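Local coordinates for protein tylactone synthase starter module and modules 1 & 2 (Streptomyces fradiae, PDB 2Z5L) that probably reduces the beta-keto group of the growing polyketide chain as the first ketoreductase of the tylosin synthase, setting the chirality of the alcohol, at residues 127-132 with 140-145; 131-136 with 174-179. All coordinates share one frame; numbering follows the deposited sequence.

Contact 1: 127-132 with 140-145; sequences ALLQAV and ARVWAL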
ATOM      1  N   ALA A 127       5.029   0.138 -16.030  1.00 24.66           N
ATOM      2  CA  ALA A 127       5.483  -0.162 -17.385  1.00 25.91           C
ATOM      3  C   ALA A 127       6.864   0.462 -17.663  1.00 27.18           C
ATOM      4  O   ALA A 127       7.700  -0.146 -18.324  1.00 28.76           O
ATOM      5  CB  ALA A 127       4.464   0.359 -18.406  1.00 22.65           C
ATOM      6  N   LEU A 128       7.088   1.674 -17.159  1.00 25.59           N
ATOM      7  CA  LEU A 128       8.363   2.367 -17.351  1.00 25.35           C
ATOM      8  C   LEU A 128       9.504   1.595 -16.699  1.00 26.67           C
ATOM      9  O   LEU A 128      10.574   1.431 -17.284  1.00 26.99           O
ATOM     10  CB  LEU A 128       8.318   3.780 -16.749  1.00 25.31           C
ATOM     11  CG  LEU A 128       9.649   4.529 -16.542  1.00 25.35           C
ATOM     12  CD1 LEU A 128      10.305   4.834 -17.883  1.00 29.21           C
ATOM     13  CD2 LEU A 128       9.395   5.806 -15.778  1.00 32.18           C
ATOM     14  N   LEU A 129       9.280   1.145 -15.470  1.00 27.19           N
ATOM     15  CA  LEU A 129      10.296   0.387 -14.749  1.00 27.93           C
ATOM     16  C   LEU A 129      10.595  -0.907 -15.488  1.00 29.17           C
ATOM     17  O   LEU A 129      11.763  -1.250 -15.718  1.00 29.96           O
ATOM     18  CB  LEU A 129       9.835   0.077 -13.317  1.00 26.47           C
ATOM     19  CG  LEU A 129      10.826  -0.692 -12.434  1.00 25.85           C
ATOM     20  CD1 LEU A 129      12.190  -0.024 -12.508  1.00 26.68           C
ATOM     21  CD2 LEU A 129      10.321  -0.727 -11.003  1.00 23.28           C
ATOM     22  N   GLN A 130       9.534  -1.615 -15.863  1.00 29.16           N
ATOM     23  CA  GLN A 130       9.656  -2.874 -16.592  1.00 28.59           C
ATOM     24  C   GLN A 130      10.442  -2.716 -17.873  1.00 29.72           C
ATOM     25  O   GLN A 130      11.216  -3.610 -18.260  1.00 28.27           O
ATOM     26  CB  GLN A 130       8.280  -3.438 -16.945  1.00 29.51           C
ATOM     27  CG  GLN A 130       7.413  -3.798 -15.753  1.00 30.54           C
ATOM     28  CD  GLN A 130       6.021  -4.224 -16.179  1.00 32.59           C
ATOM     29  OE1 GLN A 130       5.367  -3.539 -16.973  1.00 34.18           O
ATOM     30  NE2 GLN A 130       5.557  -5.355 -15.658  1.00 28.40           N
ATOM     31  N   ALA A 131      10.237  -1.582 -18.535  1.00 28.88           N
ATOM     32  CA  ALA A 131      10.917  -1.306 -19.793  1.00 30.22           C
ATOM     33  C   ALA A 131      12.404  -1.050 -19.591  1.00 30.21           C
ATOM     34  O   ALA A 131      13.224  -1.494 -20.393  1.00 31.30           O
ATOM     35  CB  ALA A 131      10.265  -0.108 -20.479  1.00 29.43           C
ATOM     36  N   VAL A 132      12.742  -0.340 -18.518  1.00 30.81           N
ATOM     37  CA  VAL A 132      14.134  -0.027 -18.217  1.00 32.33           C
ATOM     38  C   VAL A 132      14.919  -1.298 -17.930  1.00 33.32           C
ATOM     39  O   VAL A 132      16.086  -1.431 -18.305  1.00 33.94           O
ATOM     40  CB  VAL A 132      14.249   0.902 -17.002  1.00 32.22           C
ATOM     41  CG1 VAL A 132      15.709   1.075 -16.626  1.00 34.90           C
ATOM     42  CG2 VAL A 132      13.626   2.251 -17.325  1.00 32.36           C
ATOM     43  N   ALA A 140      21.826   2.427 -14.243  1.00 49.20           N
ATOM     44  CA  ALA A 140      20.597   3.212 -14.378  1.00 47.10           C
ATOM     45  C   ALA A 140      19.866   3.315 -13.039  1.00 45.46           C
ATOM     46  O   ALA A 140      19.831   2.358 -12.272  1.00 45.42           O
ATOM     47  CB  ALA A 140      19.687   2.579 -15.426  1.00 46.97           C
ATOM     48  N   ARG A 141      19.301   4.482 -12.759  1.00 45.40           N
ATOM     49  CA  ARG A 141      18.557   4.699 -11.520  1.00 45.05           C
ATOM     50  C   ARG A 141      17.199   5.305 -11.846  1.00 43.01           C
ATOM     51  O   ARG A 141      17.115   6.352 -12.491  1.00 42.37           O
ATOM     52  CB  ARG A 141      19.316   5.640 -10.568  1.00 46.70           C
ATOM     53  CG  ARG A 141      20.557   5.029  -9.915  1.00 47.53           C
ATOM     54  CD  ARG A 141      20.188   3.864  -9.014  1.00 47.90           C
ATOM     55  NE  ARG A 141      21.362   3.137  -8.550  1.00 49.82           N
ATOM     56  CZ  ARG A 141      21.315   2.091  -7.730  1.00 52.14           C
ATOM     57  NH1 ARG A 141      20.150   1.653  -7.280  1.00 52.60           N
ATOM     58  NH2 ARG A 141      22.433   1.476  -7.358  1.00 53.06           N
ATOM     59  N   VAL A 142      16.137   4.650 -11.393  1.00 39.38           N
ATOM     60  CA  VAL A 142      14.796   5.145 -11.657  1.00 36.08           C
ATOM     61  C   VAL A 142      14.227   5.842 -10.442  1.00 34.66           C
ATOM     62  O   VAL A 142      14.098   5.249  -9.378  1.00 35.08           O
ATOM     63  CB  VAL A 142      13.841   4.005 -12.068  1.00 34.09           C
ATOM     64  CG1 VAL A 142      12.473   4.591 -12.445  1.00 34.81           C
ATOM     65  CG2 VAL A 142      14.429   3.235 -13.247  1.00 33.83           C
ATOM     66  N   TRP A 143      13.895   7.113 -10.602  1.00 34.23           N
ATOM     67  CA  TRP A 143      13.327   7.865  -9.507  1.00 33.97           C
ATOM     68  C   TRP A 143      11.918   8.285  -9.894  1.00 32.79           C
ATOM     69  O   TRP A 143      11.703   8.827 -10.972  1.00 29.51           O
ATOM     70  CB  TRP A 143      14.186   9.088  -9.199  1.00 37.04           C
ATOM     71  CG  TRP A 143      15.406   8.756  -8.406  1.00 38.57           C
ATOM     72  CD1 TRP A 143      16.584   8.259  -8.875  1.00 39.78           C
ATOM     73  CD2 TRP A 143      15.548   8.863  -6.988  1.00 40.26           C
ATOM     74  NE1 TRP A 143      17.458   8.050  -7.833  1.00 39.49           N
ATOM     75  CE2 TRP A 143      16.845   8.414  -6.663  1.00 41.27           C
ATOM     76  CE3 TRP A 143      14.703   9.297  -5.960  1.00 40.64           C
ATOM     77  CZ2 TRP A 143      17.319   8.385  -5.343  1.00 42.12           C
ATOM     78  CZ3 TRP A 143      15.170   9.269  -4.653  1.00 41.99           C
ATOM     79  CH2 TRP A 143      16.470   8.816  -4.356  1.00 42.43           C
ATOM     80  N   ALA A 144      10.954   8.012  -9.023  1.00 32.18           N
ATOM     81  CA  ALA A 144       9.585   8.373  -9.312  1.00 32.29           C
ATOM     82  C   ALA A 144       9.167   9.562  -8.465  1.00 33.25           C
ATOM     83  O   ALA A 144       9.176   9.501  -7.231  1.00 32.78           O
ATOM     84  CB  ALA A 144       8.659   7.192  -9.055  1.00 30.18           C
ATOM     85  N   LEU A 145       8.809  10.652  -9.134  1.00 33.55           N
ATOM     86  CA  LEU A 145       8.364  11.850  -8.439  1.00 34.99           C
ATOM     87  C   LEU A 145       6.852  11.807  -8.349  1.00 36.35           C
ATOM     88  O   LEU A 145       6.186  11.334  -9.264  1.00 36.11           O
ATOM     89  CB  LEU A 145       8.805  13.105  -9.188  1.00 34.55           C
ATOM     90  CG  LEU A 145      10.319  13.245  -9.380  1.00 34.35           C
ATOM     91  CD1 LEU A 145      10.610  14.587 -10.042  1.00 36.86           C
ATOM     92  CD2 LEU A 145      11.026  13.135  -8.059  1.00 33.47           C
TER
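V142 presents one methyl to two side chains of the helix 119-135: its CG2 lies 4.0 Å from CD1 of L129 and 4.2 Å from CG1 of V132. Of the residues in the two segments it has the most surface buried here. Its chi1 of -175° sets CG1 anti to the backbone N, which leaves CG2 anti to the carbonyl carbon and pointing at the helix. L129 arrives differently. Its CB does not aim straight at the strand, but CG swings anti to the backbone N (chi1 -179°) and carries CD1 over to the valine, so that the two side chains cross obliquely. V132, one turn further along the helix, faces the strand directly. Besides meeting V142, its CG1 reaches A140, whose CB lies 4.4 Å away in a looser contact at the start of the strand. The interface is wholly apolar and all four touching residues are buried. The segments run antiparallel, their axes 10.1 Å apart at an angle of 179°. W180 of the next strand touches both L129 and V142, while L95 and M99 of the helix 88-99 cover V132. A helix laid antiparallel along the strand that follows it is the second half of a beta-alpha-beta unit, here strand 107-111, helix 119-135 and strand 140-147, in the Rossmann-like N-terminal part of the ketoreductase.

Contact 2: 131-136 with 174-179; sequences AVSDIG and LELPDI
No flat group lies across this contact, which is made by the branched side chains of I179 and L176 against one side of the helix 119-135. I179 does most of the work and divides its branches between two neighbouring residues. Its CD1 sits against the backbone of S133, 4.0 Å from CA, and also 4.1 Å from the hydroxyl oxygen OG of the same serine. Its CG2 turns to V132 and stops 4.2 Å from CG1, the valine and isoleucine passing alongside one another and pointing opposite ways. The split follows from the torsions: with CG1 anti to the carbonyl carbon (chi1 -68°) and the chain extended beyond it (chi2 175°), CD1 reaches far out, while CG2 stays near the main chain. L176 comes in beside it more loosely, its CD1 4.4 Å from OG of S133. Two methyl groups thus lie against the serine hydroxyl in van der Waals contact. L176 is the first residue to leave helical geometry after the helix 160-175, and the turn that follows is closed by a backbone bond from I179 N to L176 O (3.1 Å), which brings both apolar side chains to the helix 119-135. L176 and I179 also touch L129 on that helix. Just before the turn, the carboxylate of E175 accepts hydrogen bonds from the backbone N atoms of I351 and G400. Here the turn leading from the helix 160-175 into the strand 180-186 packs on the last turns of the helix 119-135, a helix-to-strand connection resting on the preceding helix of a Rossmann-type alpha/beta layer.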
ATOM      1  N   ALA A 131      10.237  -1.582 -18.535  1.00 28.88           N
ATOM      2  CA  ALA A 131      10.917  -1.306 -19.793  1.00 30.22           C
ATOM      3  C   ALA A 131      12.404  -1.050 -19.591  1.00 30.21           C
ATOM      4  O   ALA A 131      13.224  -1.494 -20.393  1.00 31.30           O
ATOM      5  CB  ALA A 131      10.265  -0.108 -20.479  1.00 29.43           C
ATOM      6  N   VAL A 132      12.742  -0.340 -18.518  1.00 30.81           N
ATOM      7  CA  VAL A 132      14.134  -0.027 -18.217  1.00 32.33           C
ATOM      8  C   VAL A 132      14.919  -1.298 -17.930  1.00 33.32           C
ATOM      9  O   VAL A 132      16.086  -1.431 -18.305  1.00 33.94           O
ATOM     10  CB  VAL A 132      14.249   0.902 -17.002  1.00 32.22           C
ATOM     11  CG1 VAL A 132      15.709   1.075 -16.626  1.00 34.90           C
ATOM     12  CG2 VAL A 132      13.626   2.251 -17.325  1.00 32.36           C
ATOM     13  N   SER A 133      14.260  -2.226 -17.252  1.00 34.85           N
ATOM     14  CA  SER A 133      14.852  -3.500 -16.909  1.00 37.68           C
ATOM     15  C   SER A 133      15.041  -4.288 -18.203  1.00 39.68           C
ATOM     16  O   SER A 133      16.086  -4.899 -18.419  1.00 39.10           O
ATOM     17  CB  SER A 133      13.923  -4.251 -15.953  1.00 37.88           C
ATOM     18  OG  SER A 133      14.473  -5.478 -15.520  1.00 37.85           O
ATOM     19  N   ASP A 134      14.033  -4.256 -19.074  1.00 41.60           N
ATOM     20  CA  ASP A 134      14.107  -4.977 -20.341  1.00 44.62           C
ATOM     21  C   ASP A 134      15.265  -4.516 -21.230  1.00 45.56           C
ATOM     22  O   ASP A 134      16.014  -5.338 -21.753  1.00 46.43           O
ATOM     23  CB  ASP A 134      12.791  -4.842 -21.123  1.00 45.63           C
ATOM     24  CG  ASP A 134      11.590  -5.398 -20.368  1.00 47.75           C
ATOM     25  OD1 ASP A 134      11.714  -6.476 -19.737  1.00 47.65           O
ATOM     26  OD2 ASP A 134      10.510  -4.760 -20.419  1.00 48.66           O
ATOM     27  N   ILE A 135      15.403  -3.208 -21.407  1.00 45.90           N
ATOM     28  CA  ILE A 135      16.469  -2.660 -22.241  1.00 47.85           C
ATOM     29  C   ILE A 135      17.854  -3.115 -21.778  1.00 49.64           C
ATOM     30  O   ILE A 135      18.826  -3.070 -22.540  1.00 50.68           O
ATOM     31  CB  ILE A 135      16.411  -1.129 -22.240  1.00 47.68           C
ATOM     32  CG1 ILE A 135      15.065  -0.682 -22.823  1.00 45.53           C
ATOM     33  CG2 ILE A 135      17.571  -0.553 -23.034  1.00 45.00           C
ATOM     34  CD1 ILE A 135      14.874   0.808 -22.820  1.00 46.03           C
ATOM     35  N   GLY A 136      17.935  -3.556 -20.528  1.00 50.78           N
ATOM     36  CA  GLY A 136      19.192  -4.032 -19.976  1.00 53.20           C
ATOM     37  C   GLY A 136      20.366  -3.084 -20.152  1.00 55.12           C
ATOM     38  O   GLY A 136      21.471  -3.506 -20.490  1.00 55.10           O
ATOM     39  N   LEU A 174      13.353  -3.724  -3.626  1.00 35.99           N
ATOM     40  CA  LEU A 174      13.740  -5.072  -3.216  1.00 35.15           C
ATOM     41  C   LEU A 174      13.919  -6.052  -4.364  1.00 36.20           C
ATOM     42  O   LEU A 174      14.737  -6.979  -4.294  1.00 36.11           O
ATOM     43  CB  LEU A 174      12.699  -5.625  -2.238  1.00 36.03           C
ATOM     44  CG  LEU A 174      12.480  -4.838  -0.941  1.00 36.90           C
ATOM     45  CD1 LEU A 174      11.093  -5.130  -0.396  1.00 38.00           C
ATOM     46  CD2 LEU A 174      13.556  -5.189   0.069  1.00 35.75           C
ATOM     47  N   GLU A 175      13.142  -5.855  -5.421  1.00 35.31           N
ATOM     48  CA  GLU A 175      13.207  -6.723  -6.592  1.00 35.88           C
ATOM     49  C   GLU A 175      14.310  -6.366  -7.578  1.00 34.68           C
ATOM     50  O   GLU A 175      14.919  -7.248  -8.199  1.00 32.99           O
ATOM     51  CB  GLU A 175      11.874  -6.698  -7.326  1.00 37.22           C
ATOM     52  CG  GLU A 175      10.923  -7.766  -6.885  1.00 39.32           C
ATOM     53  CD  GLU A 175       9.737  -7.850  -7.806  1.00 39.59           C
ATOM     54  OE1 GLU A 175       9.956  -7.916  -9.033  1.00 39.00           O
ATOM     55  OE2 GLU A 175       8.595  -7.844  -7.305  1.00 40.95           O
ATOM     56  N   LEU A 176      14.543  -5.063  -7.711  1.00 33.78           N
ATOM     57  CA  LEU A 176      15.542  -4.521  -8.619  1.00 32.86           C
ATOM     58  C   LEU A 176      16.400  -3.477  -7.901  1.00 32.05           C
ATOM     59  O   LEU A 176      16.375  -2.304  -8.249  1.00 33.10           O
ATOM     60  CB  LEU A 176      14.840  -3.869  -9.812  1.00 31.27           C
ATOM     61  CG  LEU A 176      13.729  -4.714 -10.441  1.00 31.97           C
ATOM     62  CD1 LEU A 176      13.094  -3.961 -11.617  1.00 28.64           C
ATOM     63  CD2 LEU A 176      14.321  -6.045 -10.906  1.00 32.03           C
ATOM     64  N   PRO A 177      17.182  -3.896  -6.901  1.00 33.85           N
ATOM     65  CA  PRO A 177      18.051  -2.998  -6.122  1.00 35.00           C
ATOM     66  C   PRO A 177      19.032  -2.155  -6.935  1.00 35.02           C
ATOM     67  O   PRO A 177      19.298  -1.010  -6.589  1.00 35.55           O
ATOM     68  CB  PRO A 177      18.802  -3.952  -5.191  1.00 33.97           C
ATOM     69  CG  PRO A 177      17.924  -5.123  -5.089  1.00 36.05           C
ATOM     70  CD  PRO A 177      17.367  -5.293  -6.481  1.00 32.79           C
ATOM     71  N   ASP A 178      19.578  -2.736  -7.998  1.00 37.11           N
ATOM     72  CA  ASP A 178      20.557  -2.049  -8.826  1.00 38.29           C
ATOM     73  C   ASP A 178      19.948  -1.097  -9.840  1.00 39.86           C
ATOM     74  O   ASP A 178      20.663  -0.308 -10.456  1.00 40.18           O
ATOM     75  CB  ASP A 178      21.422  -3.064  -9.569  1.00 41.17           C
ATOM     76  CG  ASP A 178      22.024  -4.099  -8.648  1.00 43.36           C
ATOM     77  OD1 ASP A 178      22.474  -3.723  -7.544  1.00 43.48           O
ATOM     78  OD2 ASP A 178      22.052  -5.287  -9.036  1.00 45.70           O
ATOM     79  N   ILE A 179      18.633  -1.171 -10.013  1.00 39.06           N
ATOM     80  CA  ILE A 179      17.931  -0.323 -10.970  1.00 38.95           C
ATOM     81  C   ILE A 179      17.078   0.742 -10.293  1.00 38.47           C
ATOM     82  O   ILE A 179      17.090   1.908 -10.695  1.00 38.39           O
ATOM     83  CB  ILE A 179      17.028  -1.187 -11.901  1.00 38.93           C
ATOM     84  CG1 ILE A 179      17.894  -2.055 -12.812  1.00 38.77           C
ATOM     85  CG2 ILE A 179      16.128  -0.310 -12.731  1.00 39.30           C
ATOM     86  CD1 ILE A 179      17.110  -3.013 -13.672  1.00 40.55           C
TER

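Both contacts draw on the helix 119-135 and overlap at V132, whose CG1 serves each of them. Contact 1 is buried throughout and joins the helix to the strand after it; contact 2, at the helix's C-terminal end, is only partly buried and brings in a turn far along the chain, with a serine among the apolar groups. The second segments are joined directly, through probable hydrogen bonds from V142 N to I179 O (3.0 Å) and from R141 NH1 to P177 O (2.9 Å). L129 of contact 1 also packs on I179, its CD1 4.0 Å from CG2, so the apolar parts of the two contacts run together around L129, V132 and I179.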